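Local coordinates for protein nucleoporin NUP170 (Chaetomium thermophilum, PDB 5HAX) that probably acts as a scaffold nucleoporin of the nuclear pore complex, joining an N-terminal beta-propeller to an alpha-helical C-terminal domain, at residues 24-29 with 383-388; 73-78 with 93-98; 125-130 with 165-170; 285-290 with 311-316; 589-594 with 670-675. All blocks are in the same frame, centred on the assembly; numbering follows the deposited sequence.

Contact 1: residues 24-29 with 383-388; sequences PDLDSY and GFRFSP. With EDO (1,2-ethanediol), chain G.
The buried guanidinium of R385 ends against the two methyl groups of L26, yet no direct hydrogen bond joins the segments. NH2 of R385 lies 4.0 Å from L26 CD2 and 4.1 Å from L26 CD1. The group meets the leucine obliquely. The two side chains reach for each other from opposite directions. R385 starts with CG anti to the backbone N (chi1 -176°) and stays extended as far as NE. This carries its charged end off the strand toward the 24-29 turn. The charge is met by E303, which forms a salt bridge with NH2 of R385 and a hydrogen bond with S387. A bridging water makes the second link. The water lies 2.9 Å from Y29 OH and donates to P388 O at 2.8 Å. P388 follows a cis peptide bond. The 24-29 turn has bonds of its own: S28 OG donates to D25 OD2 at 2.7 Å, from above the carboxylate plane. A 1,2-ethanediol, probably from the crystallisation liquor, donates from O1 to D27 O at 2.7 Å. Strand 380-386 is an edge strand of a five-stranded propeller sheet. L26 and R385 also pack on L307 and M310 of strand 307-313, in the next sheet, while Y29 rests on I414 of helix 411-416.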
# COMPACT_ATOMS: atom_id res chain seq x y z
N PRO A 24 -13.00 -9.74 4.70
CA PRO A 24 -12.26 -10.98 4.98
C PRO A 24 -10.74 -10.78 4.98
O PRO A 24 -10.19 -10.06 4.15
CB PRO A 24 -12.69 -11.91 3.84
CG PRO A 24 -14.02 -11.41 3.43
CD PRO A 24 -13.99 -9.93 3.62
N ASP A 25 -10.08 -11.44 5.92
CA ASP A 25 -8.63 -11.46 5.98
C ASP A 25 -8.07 -12.44 4.96
O ASP A 25 -8.77 -13.33 4.47
CB ASP A 25 -8.15 -11.84 7.38
CG ASP A 25 -8.70 -13.18 7.85
OD1 ASP A 25 -8.00 -14.19 7.70
OD2 ASP A 25 -9.84 -13.21 8.36
N LEU A 26 -6.78 -12.27 4.65
CA LEU A 26 -6.15 -13.06 3.60
C LEU A 26 -6.22 -14.55 3.89
O LEU A 26 -6.50 -15.35 2.99
CB LEU A 26 -4.69 -12.63 3.43
CG LEU A 26 -3.94 -13.28 2.27
CD1 LEU A 26 -4.43 -12.72 0.95
CD2 LEU A 26 -2.44 -13.10 2.41
N ASP A 27 -5.96 -14.95 5.15
CA ASP A 27 -6.02 -16.37 5.50
C ASP A 27 -7.38 -16.98 5.19
O ASP A 27 -7.48 -18.18 4.95
CB ASP A 27 -5.71 -16.56 6.99
CG ASP A 27 -4.26 -16.28 7.34
OD1 ASP A 27 -3.98 -16.04 8.53
OD2 ASP A 27 -3.40 -16.29 6.43
N SER A 28 -8.44 -16.16 5.19
CA SER A 28 -9.80 -16.69 5.10
C SER A 28 -10.19 -17.03 3.67
O SER A 28 -10.99 -17.95 3.46
CB SER A 28 -10.80 -15.69 5.68
OG SER A 28 -10.53 -15.46 7.05
N TYR A 29 -9.65 -16.32 2.67
CA TYR A 29 -9.93 -16.64 1.28
C TYR A 29 -8.72 -17.22 0.56
O TYR A 29 -8.79 -17.46 -0.65
CB TYR A 29 -10.46 -15.40 0.53
CG TYR A 29 -9.51 -14.23 0.34
CD1 TYR A 29 -9.56 -13.13 1.18
CD2 TYR A 29 -8.62 -14.20 -0.72
CE1 TYR A 29 -8.71 -12.04 0.99
CE2 TYR A 29 -7.77 -13.13 -0.92
CZ TYR A 29 -7.82 -12.05 -0.06
OH TYR A 29 -6.98 -10.98 -0.26
N GLY A 383 9.18 -10.73 -10.05
CA GLY A 383 7.86 -10.68 -9.45
C GLY A 383 7.85 -9.86 -8.18
O GLY A 383 8.82 -9.84 -7.42
N PHE A 384 6.72 -9.18 -7.95
CA PHE A 384 6.55 -8.30 -6.80
C PHE A 384 5.12 -8.40 -6.29
O PHE A 384 4.18 -8.51 -7.08
CB PHE A 384 6.86 -6.85 -7.17
CG PHE A 384 8.19 -6.66 -7.84
CD1 PHE A 384 9.31 -6.32 -7.10
CD2 PHE A 384 8.32 -6.81 -9.21
CE1 PHE A 384 10.54 -6.14 -7.71
CE2 PHE A 384 9.54 -6.63 -9.83
CZ PHE A 384 10.65 -6.30 -9.08
N ARG A 385 4.96 -8.34 -4.96
CA ARG A 385 3.65 -8.27 -4.33
C ARG A 385 3.63 -7.12 -3.34
O ARG A 385 4.57 -6.96 -2.55
CB ARG A 385 3.30 -9.58 -3.60
CG ARG A 385 1.89 -9.59 -3.01
CD ARG A 385 1.68 -10.75 -2.05
NE ARG A 385 0.31 -10.81 -1.54
CZ ARG A 385 -0.14 -10.11 -0.49
NH1 ARG A 385 0.67 -9.28 0.16
NH2 ARG A 385 -1.40 -10.23 -0.11
N PHE A 386 2.57 -6.32 -3.39
CA PHE A 386 2.34 -5.23 -2.45
C PHE A 386 0.97 -5.41 -1.82
O PHE A 386 0.00 -5.76 -2.50
CB PHE A 386 2.42 -3.87 -3.15
CG PHE A 386 3.69 -3.65 -3.91
CD1 PHE A 386 4.83 -3.23 -3.26
CD2 PHE A 386 3.74 -3.86 -5.28
CE1 PHE A 386 6.01 -3.03 -3.96
CE2 PHE A 386 4.91 -3.66 -5.98
CZ PHE A 386 6.05 -3.24 -5.32
N SER A 387 0.89 -5.18 -0.51
CA SER A 387 -0.39 -5.20 0.19
C SER A 387 -1.36 -4.25 -0.51
O SER A 387 -0.96 -3.17 -0.93
CB SER A 387 -0.22 -4.81 1.66
OG SER A 387 0.64 -5.70 2.34
N PRO A 388 -2.64 -4.64 -0.62
CA PRO A 388 -3.28 -5.85 -0.10
C PRO A 388 -3.23 -7.05 -1.06
O PRO A 388 -4.06 -7.95 -0.94
CB PRO A 388 -4.73 -5.40 0.10
CG PRO A 388 -4.95 -4.45 -1.02
CD PRO A 388 -3.62 -3.78 -1.31
C1 EDO G . -4.28 -19.95 5.93
O1 EDO G . -5.66 -20.01 5.56
C2 EDO G . -3.53 -21.12 5.31
O2 EDO G . -3.75 -21.13 3.89
O HOH W 1 -4.51 -10.60 -1.70

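Contact 2: residues 73-78 with 93-98; sequences TKLGLF and FLWDYT
L75 opens a contact between the first and third strands of a four-stranded antiparallel propeller blade and packs against W95. Strand 83-88 lies between the two, so only side chains meet. L75 CD2 is 4.4 Å from W95 CH2, at the edge of the indole and near its plane. The first bond of the W95 side chain points away from strand 73-78, but the ring swings back. L77 reaches past the end of strand 91-96 to Y97. L77 CD2 lies 3.7 Å from Y97 CE2, and the two side chains cross at about a right angle. With chi1 at 63°, Y97 CG sits between its backbone N and carbonyl carbon, and the CE2 atom comes to L77. A475 of strand 473-478, in the neighbouring blade, touches both L77 and Y97. F78 works on the other face of the blade from L75 and L77. L94 CD2 stands at the edge of its ring, 4.1 Å from F78 CE2. W85 of the intervening strand 83-88 also meets this ring. After the strand the chain bends in an Asx turn. There D96 OD1 accepts two hydrogen bonds, from T98 N at 3.1 Å and from T98 OG1 at 2.8 Å.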
# COMPACT_ATOMS: atom_id res chain seq x y z
N THR A 73 27.93 -1.92 -15.08
CA THR A 73 26.93 -0.89 -14.85
C THR A 73 25.72 -1.51 -14.17
O THR A 73 25.53 -2.73 -14.20
CB THR A 73 26.49 -0.21 -16.15
OG1 THR A 73 25.85 -1.16 -17.01
CG2 THR A 73 27.69 0.40 -16.88
N LYS A 74 24.89 -0.66 -13.57
CA LYS A 74 23.72 -1.13 -12.84
C LYS A 74 22.75 0.02 -12.63
O LYS A 74 23.17 1.16 -12.43
CB LYS A 74 24.12 -1.74 -11.49
CG LYS A 74 23.01 -2.50 -10.79
CD LYS A 74 23.56 -3.40 -9.69
CE LYS A 74 22.45 -4.17 -8.99
NZ LYS A 74 21.59 -4.93 -9.93
N LEU A 75 21.45 -0.29 -12.67
CA LEU A 75 20.38 0.67 -12.42
C LEU A 75 19.53 0.21 -11.24
O LEU A 75 19.45 -0.98 -10.94
CB LEU A 75 19.47 0.83 -13.65
CG LEU A 75 20.07 1.48 -14.90
CD1 LEU A 75 19.17 1.28 -16.10
CD2 LEU A 75 20.31 2.95 -14.65
N GLY A 76 18.88 1.17 -10.58
CA GLY A 76 18.03 0.86 -9.44
C GLY A 76 17.08 2.00 -9.13
O GLY A 76 17.17 3.09 -9.69
N LEU A 77 16.16 1.72 -8.20
CA LEU A 77 15.06 2.62 -7.87
C LEU A 77 15.07 2.98 -6.40
O LEU A 77 15.30 2.13 -5.54
CB LEU A 77 13.71 1.97 -8.21
CG LEU A 77 12.89 2.54 -9.36
CD1 LEU A 77 11.59 1.76 -9.51
CD2 LEU A 77 12.60 4.02 -9.18
N PHE A 78 14.80 4.26 -6.11
CA PHE A 78 14.43 4.73 -4.78
C PHE A 78 13.00 5.28 -4.86
O PHE A 78 12.77 6.48 -4.73
CB PHE A 78 15.41 5.82 -4.28
CG PHE A 78 16.81 5.31 -4.02
CD1 PHE A 78 17.06 3.98 -3.73
CD2 PHE A 78 17.88 6.19 -4.06
CE1 PHE A 78 18.34 3.53 -3.49
CE2 PHE A 78 19.17 5.75 -3.82
CZ PHE A 78 19.40 4.42 -3.54
N PHE A 93 25.42 7.87 -9.71
CA PHE A 93 24.66 9.04 -10.12
C PHE A 93 23.19 8.86 -9.75
O PHE A 93 22.56 7.88 -10.17
CB PHE A 93 24.80 9.29 -11.63
CG PHE A 93 26.21 9.56 -12.06
CD1 PHE A 93 26.75 10.83 -11.96
CD2 PHE A 93 27.00 8.54 -12.56
CE1 PHE A 93 28.05 11.08 -12.35
CE2 PHE A 93 28.30 8.78 -12.96
CZ PHE A 93 28.83 10.05 -12.85
N LEU A 94 22.66 9.80 -8.98
CA LEU A 94 21.26 9.83 -8.57
C LEU A 94 20.54 10.96 -9.28
O LEU A 94 21.15 11.97 -9.66
CB LEU A 94 21.12 10.02 -7.06
CG LEU A 94 21.64 8.93 -6.11
CD1 LEU A 94 23.16 8.81 -6.15
CD2 LEU A 94 21.19 9.25 -4.69
N TRP A 95 19.23 10.81 -9.46
CA TRP A 95 18.44 11.87 -10.07
C TRP A 95 16.96 11.67 -9.77
O TRP A 95 16.49 10.54 -9.61
CB TRP A 95 18.67 11.94 -11.59
CG TRP A 95 17.98 10.86 -12.38
CD1 TRP A 95 16.74 10.93 -12.95
CD2 TRP A 95 18.50 9.57 -12.71
NE1 TRP A 95 16.46 9.76 -13.61
CE2 TRP A 95 17.52 8.91 -13.47
CE3 TRP A 95 19.70 8.91 -12.42
CZ2 TRP A 95 17.71 7.61 -13.95
CZ3 TRP A 95 19.88 7.62 -12.90
CH2 TRP A 95 18.89 6.99 -13.66
N ASP A 96 16.24 12.79 -9.69
CA ASP A 96 14.80 12.80 -9.47
C ASP A 96 14.10 12.56 -10.80
O ASP A 96 14.11 13.42 -11.68
CB ASP A 96 14.39 14.14 -8.85
CG ASP A 96 12.89 14.34 -8.82
OD1 ASP A 96 12.14 13.34 -8.75
OD2 ASP A 96 12.45 15.50 -8.87
N TYR A 97 13.48 11.38 -10.95
CA TYR A 97 12.87 11.02 -12.22
C TYR A 97 11.53 11.70 -12.46
O TYR A 97 11.04 11.67 -13.59
CB TYR A 97 12.70 9.50 -12.32
CG TYR A 97 11.79 8.87 -11.30
CD1 TYR A 97 10.40 8.96 -11.41
CD2 TYR A 97 12.30 8.15 -10.22
CE1 TYR A 97 9.57 8.38 -10.48
CE2 TYR A 97 11.47 7.56 -9.29
CZ TYR A 97 10.11 7.68 -9.42
OH TYR A 97 9.28 7.10 -8.49
N THR A 98 10.92 12.31 -11.44
CA THR A 98 9.70 13.08 -11.65
C THR A 98 9.98 14.44 -12.28
O THR A 98 9.08 15.02 -12.89
CB THR A 98 8.96 13.29 -10.32
OG1 THR A 98 9.65 14.25 -9.52
CG2 THR A 98 8.84 11.97 -9.55

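Contact 3: residues 125-130 with 165-170; sequences GVFVKT and TRMSVH
The F127 ring meets M167 obliquely, while V126 covers one of its faces. V126 CG1 sits 3.7 Å above the ring plane, over the centre of F127. M167 SD is 4.0 Å from F127 CZ and 5.3 Å from the ring centroid, 72° off the ring normal. T165 CG2 also comes in obliquely, 4.3 Å from F127 CE1. The methionine chain is extended beyond CG, which carries sulfur and methyl straight across. M167 CE also reaches V126 CG1, at 4.4 Å. An ST turn shapes the other side: M167 N donates to T165 OG1 at 3.1 Å, and this hydroxyl is also hydrogen-bonded to L145 O. Another protein chain packs on F127, pairs its backbone with V128 and holds R166 through an acidic side chain of its own. F127 is thus shared between this contact and the interface with the other protein. It is a Met-aromatic contact. It ties the loop between the first two strands of a propeller blade to the blade's last strand, 159-170.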
# COMPACT_ATOMS: atom_id res chain seq x y z
N GLY A 125 18.63 8.32 17.19
CA GLY A 125 19.56 8.88 18.15
C GLY A 125 20.99 8.91 17.69
O GLY A 125 21.90 9.07 18.51
N VAL A 126 21.24 8.76 16.39
CA VAL A 126 22.58 8.81 15.81
C VAL A 126 22.80 10.12 15.07
O VAL A 126 23.79 10.82 15.30
CB VAL A 126 22.82 7.60 14.88
CG1 VAL A 126 24.21 7.68 14.26
CG2 VAL A 126 22.65 6.30 15.64
N PHE A 127 21.90 10.46 14.15
CA PHE A 127 22.06 11.59 13.26
C PHE A 127 21.12 12.73 13.65
O PHE A 127 20.16 12.54 14.40
CB PHE A 127 21.81 11.18 11.81
CG PHE A 127 22.76 10.14 11.30
CD1 PHE A 127 24.07 10.46 11.00
CD2 PHE A 127 22.33 8.83 11.11
CE1 PHE A 127 24.94 9.49 10.52
CE2 PHE A 127 23.20 7.87 10.64
CZ PHE A 127 24.50 8.20 10.34
N VAL A 128 21.42 13.91 13.11
CA VAL A 128 20.52 15.04 13.25
C VAL A 128 19.16 14.67 12.66
O VAL A 128 19.06 13.87 11.72
CB VAL A 128 21.11 16.28 12.54
CG1 VAL A 128 21.25 16.04 11.04
CG2 VAL A 128 20.26 17.51 12.80
N LYS A 129 18.10 15.24 13.24
CA LYS A 129 16.75 14.88 12.84
C LYS A 129 16.50 15.13 11.36
O LYS A 129 15.68 14.44 10.74
CB LYS A 129 15.73 15.65 13.68
CG LYS A 129 15.13 14.87 14.84
CD LYS A 129 16.20 14.43 15.83
CE LYS A 129 15.62 14.32 17.24
NZ LYS A 129 14.40 13.47 17.29
N THR A 130 17.20 16.11 10.77
CA THR A 130 16.98 16.43 9.36
C THR A 130 17.48 15.35 8.42
O THR A 130 17.12 15.36 7.24
CB THR A 130 17.66 17.76 9.01
OG1 THR A 130 19.08 17.58 8.98
CG2 THR A 130 17.31 18.84 10.03
N THR A 165 30.14 10.78 6.56
CA THR A 165 29.94 10.18 7.88
C THR A 165 31.20 9.61 8.50
O THR A 165 31.19 9.35 9.71
CB THR A 165 28.90 9.05 7.79
OG1 THR A 165 29.43 7.96 7.03
CG2 THR A 165 27.61 9.54 7.15
N ARG A 166 32.28 9.40 7.75
CA ARG A 166 33.46 8.68 8.20
C ARG A 166 33.15 7.24 8.58
O ARG A 166 33.99 6.57 9.20
CB ARG A 166 34.14 9.38 9.39
CG ARG A 166 34.44 10.86 9.17
CD ARG A 166 35.14 11.44 10.38
NE ARG A 166 35.06 12.90 10.43
CZ ARG A 166 35.27 13.63 11.52
NH1 ARG A 166 35.56 13.04 12.68
NH2 ARG A 166 35.17 14.95 11.47
N MET A 167 31.96 6.74 8.23
CA MET A 167 31.53 5.39 8.57
C MET A 167 31.73 4.48 7.36
O MET A 167 31.11 4.69 6.32
CB MET A 167 30.06 5.39 9.00
CG MET A 167 29.79 6.16 10.28
SD MET A 167 28.03 6.27 10.66
CE MET A 167 28.06 7.16 12.21
N SER A 168 32.61 3.49 7.51
CA SER A 168 32.87 2.53 6.44
C SER A 168 33.60 1.34 7.03
O SER A 168 34.24 1.43 8.08
CB SER A 168 33.69 3.16 5.31
OG SER A 168 35.02 3.39 5.72
N VAL A 169 33.49 0.20 6.34
CA VAL A 169 34.14 -1.03 6.75
C VAL A 169 34.60 -1.78 5.50
O VAL A 169 33.95 -1.74 4.45
CB VAL A 169 33.21 -1.93 7.59
CG1 VAL A 169 33.13 -1.43 9.02
CG2 VAL A 169 31.83 -2.03 6.96
N HIS A 170 35.73 -2.47 5.63
CA HIS A 170 36.21 -3.32 4.56
C HIS A 170 35.23 -4.46 4.32
O HIS A 170 34.69 -5.05 5.27
CB HIS A 170 37.60 -3.86 4.90
CG HIS A 170 38.64 -2.80 5.00
ND1 HIS A 170 39.62 -2.81 5.97
CD2 HIS A 170 38.86 -1.69 4.26
CE1 HIS A 170 40.40 -1.75 5.82
NE2 HIS A 170 39.96 -1.06 4.79

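Contact 4: residues 285-290 with 311-316; sequences PLFTDK and ALTDTG
T315 holds the loop 285-290 against a beta hairpin of the propeller, from the type I turn T313-G316 between strands 307-313 and 318-324. T315 CB lies 3.3 Å from L286 O and faces L286 CB at 4.2 Å. OG1 sits between the backbone N and the carbonyl carbon (chi1 53°). From there T315 OG1 donates a short hydrogen bond of 2.5 Å to L286 O. The C=O...O angle is 145°, with the donor tilted 17° from the carbonyl plane. T315 OG1 also accepts from T313 OG1 at 2.8 Å, which makes a relay of two hydroxyls ending on the carbonyl. CG2, the other branch, also lies against L286 O. T313 CG2 touches F287 CD1 at 4.2 Å, obliquely to the ring. F287 is edge-to-face with F277 of helix 270-279, so this helix packs on F287. D314 OD1 takes a backbone N-H from N292. A water joins the two segments once more, donating to K290 O at 2.7 Å and to D314 OD1 at 2.8 Å.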
# COMPACT_ATOMS: atom_id res chain seq x y z
N PRO A 285 2.17 -30.01 -13.22
CA PRO A 285 3.49 -29.99 -13.86
C PRO A 285 4.12 -28.62 -13.92
O PRO A 285 5.24 -28.49 -14.43
CB PRO A 285 3.18 -30.51 -15.28
CG PRO A 285 1.78 -30.08 -15.53
CD PRO A 285 1.08 -30.16 -14.20
N LEU A 286 3.45 -27.58 -13.42
CA LEU A 286 4.03 -26.25 -13.35
C LEU A 286 5.00 -26.09 -12.18
O LEU A 286 5.69 -25.07 -12.10
CB LEU A 286 2.93 -25.19 -13.24
CG LEU A 286 1.96 -25.08 -14.42
CD1 LEU A 286 0.89 -24.03 -14.14
CD2 LEU A 286 2.69 -24.75 -15.72
N PHE A 287 5.07 -27.08 -11.28
CA PHE A 287 5.96 -27.02 -10.12
C PHE A 287 6.59 -28.39 -9.93
O PHE A 287 5.93 -29.31 -9.44
CB PHE A 287 5.20 -26.58 -8.87
CG PHE A 287 6.09 -26.32 -7.68
CD1 PHE A 287 7.39 -25.85 -7.84
CD2 PHE A 287 5.63 -26.56 -6.39
CE1 PHE A 287 8.20 -25.61 -6.75
CE2 PHE A 287 6.44 -26.33 -5.30
CZ PHE A 287 7.72 -25.85 -5.48
N THR A 288 7.87 -28.51 -10.30
CA THR A 288 8.62 -29.75 -10.20
C THR A 288 10.01 -29.45 -9.66
O THR A 288 10.34 -28.30 -9.33
CB THR A 288 8.75 -30.44 -11.56
OG1 THR A 288 9.60 -29.67 -12.41
CG2 THR A 288 7.38 -30.61 -12.22
N ASP A 289 10.85 -30.49 -9.58
CA ASP A 289 12.23 -30.30 -9.14
C ASP A 289 13.05 -29.48 -10.13
O ASP A 289 14.11 -28.98 -9.76
CB ASP A 289 12.90 -31.66 -8.93
CG ASP A 289 13.19 -32.38 -10.23
OD1 ASP A 289 14.26 -33.02 -10.32
OD2 ASP A 289 12.36 -32.31 -11.15
N LYS A 290 12.57 -29.33 -11.36
CA LYS A 290 13.22 -28.47 -12.35
C LYS A 290 12.84 -27.00 -12.18
O LYS A 290 13.55 -26.13 -12.68
CB LYS A 290 12.84 -28.95 -13.75
CG LYS A 290 13.43 -28.16 -14.91
CD LYS A 290 14.95 -28.22 -14.94
CE LYS A 290 15.49 -27.68 -16.26
NZ LYS A 290 16.98 -27.64 -16.29
N ALA A 311 5.95 -16.85 -2.59
CA ALA A 311 7.08 -17.26 -3.41
C ALA A 311 6.60 -17.45 -4.83
O ALA A 311 5.58 -18.11 -5.06
CB ALA A 311 7.72 -18.55 -2.87
N LEU A 312 7.32 -16.87 -5.78
CA LEU A 312 6.96 -16.92 -7.20
C LEU A 312 7.90 -17.87 -7.93
O LEU A 312 9.12 -17.74 -7.83
CB LEU A 312 7.04 -15.53 -7.82
CG LEU A 312 6.65 -15.46 -9.31
CD1 LEU A 312 5.18 -15.77 -9.49
CD2 LEU A 312 6.99 -14.09 -9.88
N THR A 313 7.32 -18.83 -8.65
CA THR A 313 8.08 -19.74 -9.49
C THR A 313 8.30 -19.14 -10.87
O THR A 313 7.61 -18.20 -11.28
CB THR A 313 7.36 -21.08 -9.63
OG1 THR A 313 6.16 -20.91 -10.40
CG2 THR A 313 7.01 -21.67 -8.27
N ASP A 314 9.27 -19.70 -11.60
CA ASP A 314 9.50 -19.24 -12.96
C ASP A 314 8.39 -19.66 -13.91
O ASP A 314 8.35 -19.17 -15.04
CB ASP A 314 10.86 -19.75 -13.48
CG ASP A 314 11.01 -21.26 -13.39
OD1 ASP A 314 12.16 -21.73 -13.39
OD2 ASP A 314 9.99 -21.97 -13.34
N THR A 315 7.49 -20.55 -13.49
CA THR A 315 6.31 -20.90 -14.27
C THR A 315 5.11 -20.02 -13.96
O THR A 315 4.05 -20.20 -14.56
CB THR A 315 5.94 -22.37 -14.02
OG1 THR A 315 5.81 -22.60 -12.61
CG2 THR A 315 7.00 -23.30 -14.58
N GLY A 316 5.25 -19.07 -13.03
CA GLY A 316 4.19 -18.14 -12.72
C GLY A 316 3.28 -18.53 -11.58
O GLY A 316 2.25 -17.89 -11.39
O HOH W 2 13.05 -24.17 -14.43

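Contact 5: residues 589-594 with 670-675; sequences DALALY and QALHAL
L591 carries this contact by placing one methyl, CD2, against two leucines of the other helix. L591 CD2 is 3.8 Å from L675 CD1 and 4.0 Å from L672 CD2. L591 has CG anti to the backbone N (chi1 177°), which turns the branch out toward segment 670-675. L675 takes the other common form, with CG anti to the carbonyl carbon (chi1 -71°). The two side chains run past each other in opposite directions. L675 CD1 is therefore not tip to tip with L591 but lies alongside it, 4.0 Å from L591 CG as well. L675 CD1 also reaches A592, at 4.2 Å from A592 CB and 4.1 Å from A592 N. L672 has the same first torsion class as L675. Its first bond does not point at helix 586-599, but the chain end bends closer and crosses L591 obliquely. The side-chain contacts are all apolar. The two short helix segments run nearly parallel, 18° apart, with axes 10.7 Å from each other. They belong to the helical nucleoporin domain. H588, on helix 586-599, also touches L672 and L675. L591 is shared with L530 of helix 522-533 and L635 of helix 622-640. Helix 5-20 closes another flank, through V12 on A592 and A9 on L675.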
# COMPACT_ATOMS: atom_id res chain seq x y z
N ASP A 589 -28.69 3.13 2.21
CA ASP A 589 -27.47 2.46 2.65
C ASP A 589 -26.25 3.02 1.93
O ASP A 589 -25.17 3.15 2.53
CB ASP A 589 -27.59 0.95 2.41
CG ASP A 589 -28.81 0.34 3.09
OD1 ASP A 589 -29.21 0.85 4.16
OD2 ASP A 589 -29.36 -0.64 2.56
N ALA A 590 -26.41 3.37 0.65
CA ALA A 590 -25.31 3.96 -0.10
C ALA A 590 -24.89 5.31 0.49
O ALA A 590 -23.70 5.60 0.60
CB ALA A 590 -25.71 4.13 -1.57
N LEU A 591 -25.87 6.14 0.86
CA LEU A 591 -25.55 7.42 1.47
C LEU A 591 -24.85 7.23 2.81
O LEU A 591 -23.88 7.93 3.13
CB LEU A 591 -26.82 8.25 1.65
CG LEU A 591 -26.65 9.60 2.35
CD1 LEU A 591 -25.72 10.51 1.55
CD2 LEU A 591 -28.00 10.26 2.57
N ALA A 592 -25.33 6.28 3.62
CA ALA A 592 -24.68 5.98 4.89
C ALA A 592 -23.28 5.42 4.68
O ALA A 592 -22.35 5.75 5.42
CB ALA A 592 -25.54 5.00 5.69
N LEU A 593 -23.11 4.56 3.67
CA LEU A 593 -21.80 3.97 3.41
C LEU A 593 -20.81 5.04 2.98
O LEU A 593 -19.69 5.12 3.52
CB LEU A 593 -21.93 2.88 2.34
CG LEU A 593 -20.68 2.04 2.05
CD1 LEU A 593 -20.20 1.32 3.30
CD2 LEU A 593 -20.98 1.05 0.94
N TYR A 594 -21.20 5.88 2.03
CA TYR A 594 -20.32 6.96 1.57
C TYR A 594 -19.95 7.89 2.71
O TYR A 594 -18.77 8.19 2.93
CB TYR A 594 -21.00 7.73 0.44
CG TYR A 594 -20.15 8.83 -0.15
CD1 TYR A 594 -18.83 8.59 -0.53
CD2 TYR A 594 -20.66 10.11 -0.34
CE1 TYR A 594 -18.05 9.59 -1.06
CE2 TYR A 594 -19.89 11.12 -0.88
CZ TYR A 594 -18.58 10.86 -1.24
OH TYR A 594 -17.80 11.85 -1.78
N GLN A 670 -37.45 9.52 7.49
CA GLN A 670 -36.84 9.77 8.79
C GLN A 670 -35.36 9.40 8.79
O GLN A 670 -34.53 10.14 9.33
CB GLN A 670 -37.58 8.99 9.87
CG GLN A 670 -39.04 9.38 10.05
CD GLN A 670 -39.80 8.40 10.92
OE1 GLN A 670 -39.25 7.86 11.89
NE2 GLN A 670 -41.06 8.15 10.58
N ALA A 671 -35.02 8.26 8.19
CA ALA A 671 -33.63 7.82 8.16
C ALA A 671 -32.77 8.80 7.36
O ALA A 671 -31.70 9.21 7.81
CB ALA A 671 -33.54 6.42 7.57
N LEU A 672 -33.23 9.18 6.17
CA LEU A 672 -32.49 10.13 5.36
C LEU A 672 -32.36 11.47 6.07
O LEU A 672 -31.31 12.12 5.99
CB LEU A 672 -33.17 10.30 4.00
CG LEU A 672 -33.15 9.07 3.09
CD1 LEU A 672 -34.06 9.28 1.89
CD2 LEU A 672 -31.74 8.75 2.63
N HIS A 673 -33.41 11.90 6.76
CA HIS A 673 -33.35 13.15 7.51
C HIS A 673 -32.30 13.09 8.60
O HIS A 673 -31.54 14.05 8.80
CB HIS A 673 -34.72 13.47 8.11
CG HIS A 673 -34.66 14.50 9.20
ND1 HIS A 673 -34.65 15.86 8.93
CD2 HIS A 673 -34.60 14.38 10.54
CE1 HIS A 673 -34.59 16.52 10.07
NE2 HIS A 673 -34.56 15.65 11.06
N ALA A 674 -32.24 11.97 9.33
CA ALA A 674 -31.26 11.84 10.40
C ALA A 674 -29.83 11.91 9.87
O ALA A 674 -28.96 12.53 10.48
CB ALA A 674 -31.48 10.53 11.15
N LEU A 675 -29.58 11.28 8.71
CA LEU A 675 -28.25 11.34 8.12
C LEU A 675 -27.86 12.76 7.76
O LEU A 675 -26.72 13.18 8.00
CB LEU A 675 -28.18 10.44 6.89
CG LEU A 675 -28.20 8.93 7.11
CD1 LEU A 675 -28.21 8.20 5.78
CD2 LEU A 675 -27.00 8.49 7.95

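From the N terminus, contact 1 opens first and closes a loop of more than 350 residues. It ties the 24-29 turn to a late strand of the propeller. Contacts 2, 3 and 4 nest inside that loop, one after another. Contacts 2 and 3 each stay within one blade, with centres about 22 Å apart. Contact 4 fastens a loop to a hairpin. It touches contact 1 by packing, with L312 CD2 3.6 Å from G383 CA. Contact 5 follows in series, in the helical domain. Its centre is about 49 Å from that of contact 2, across the centre of the chain. None of the loops cross.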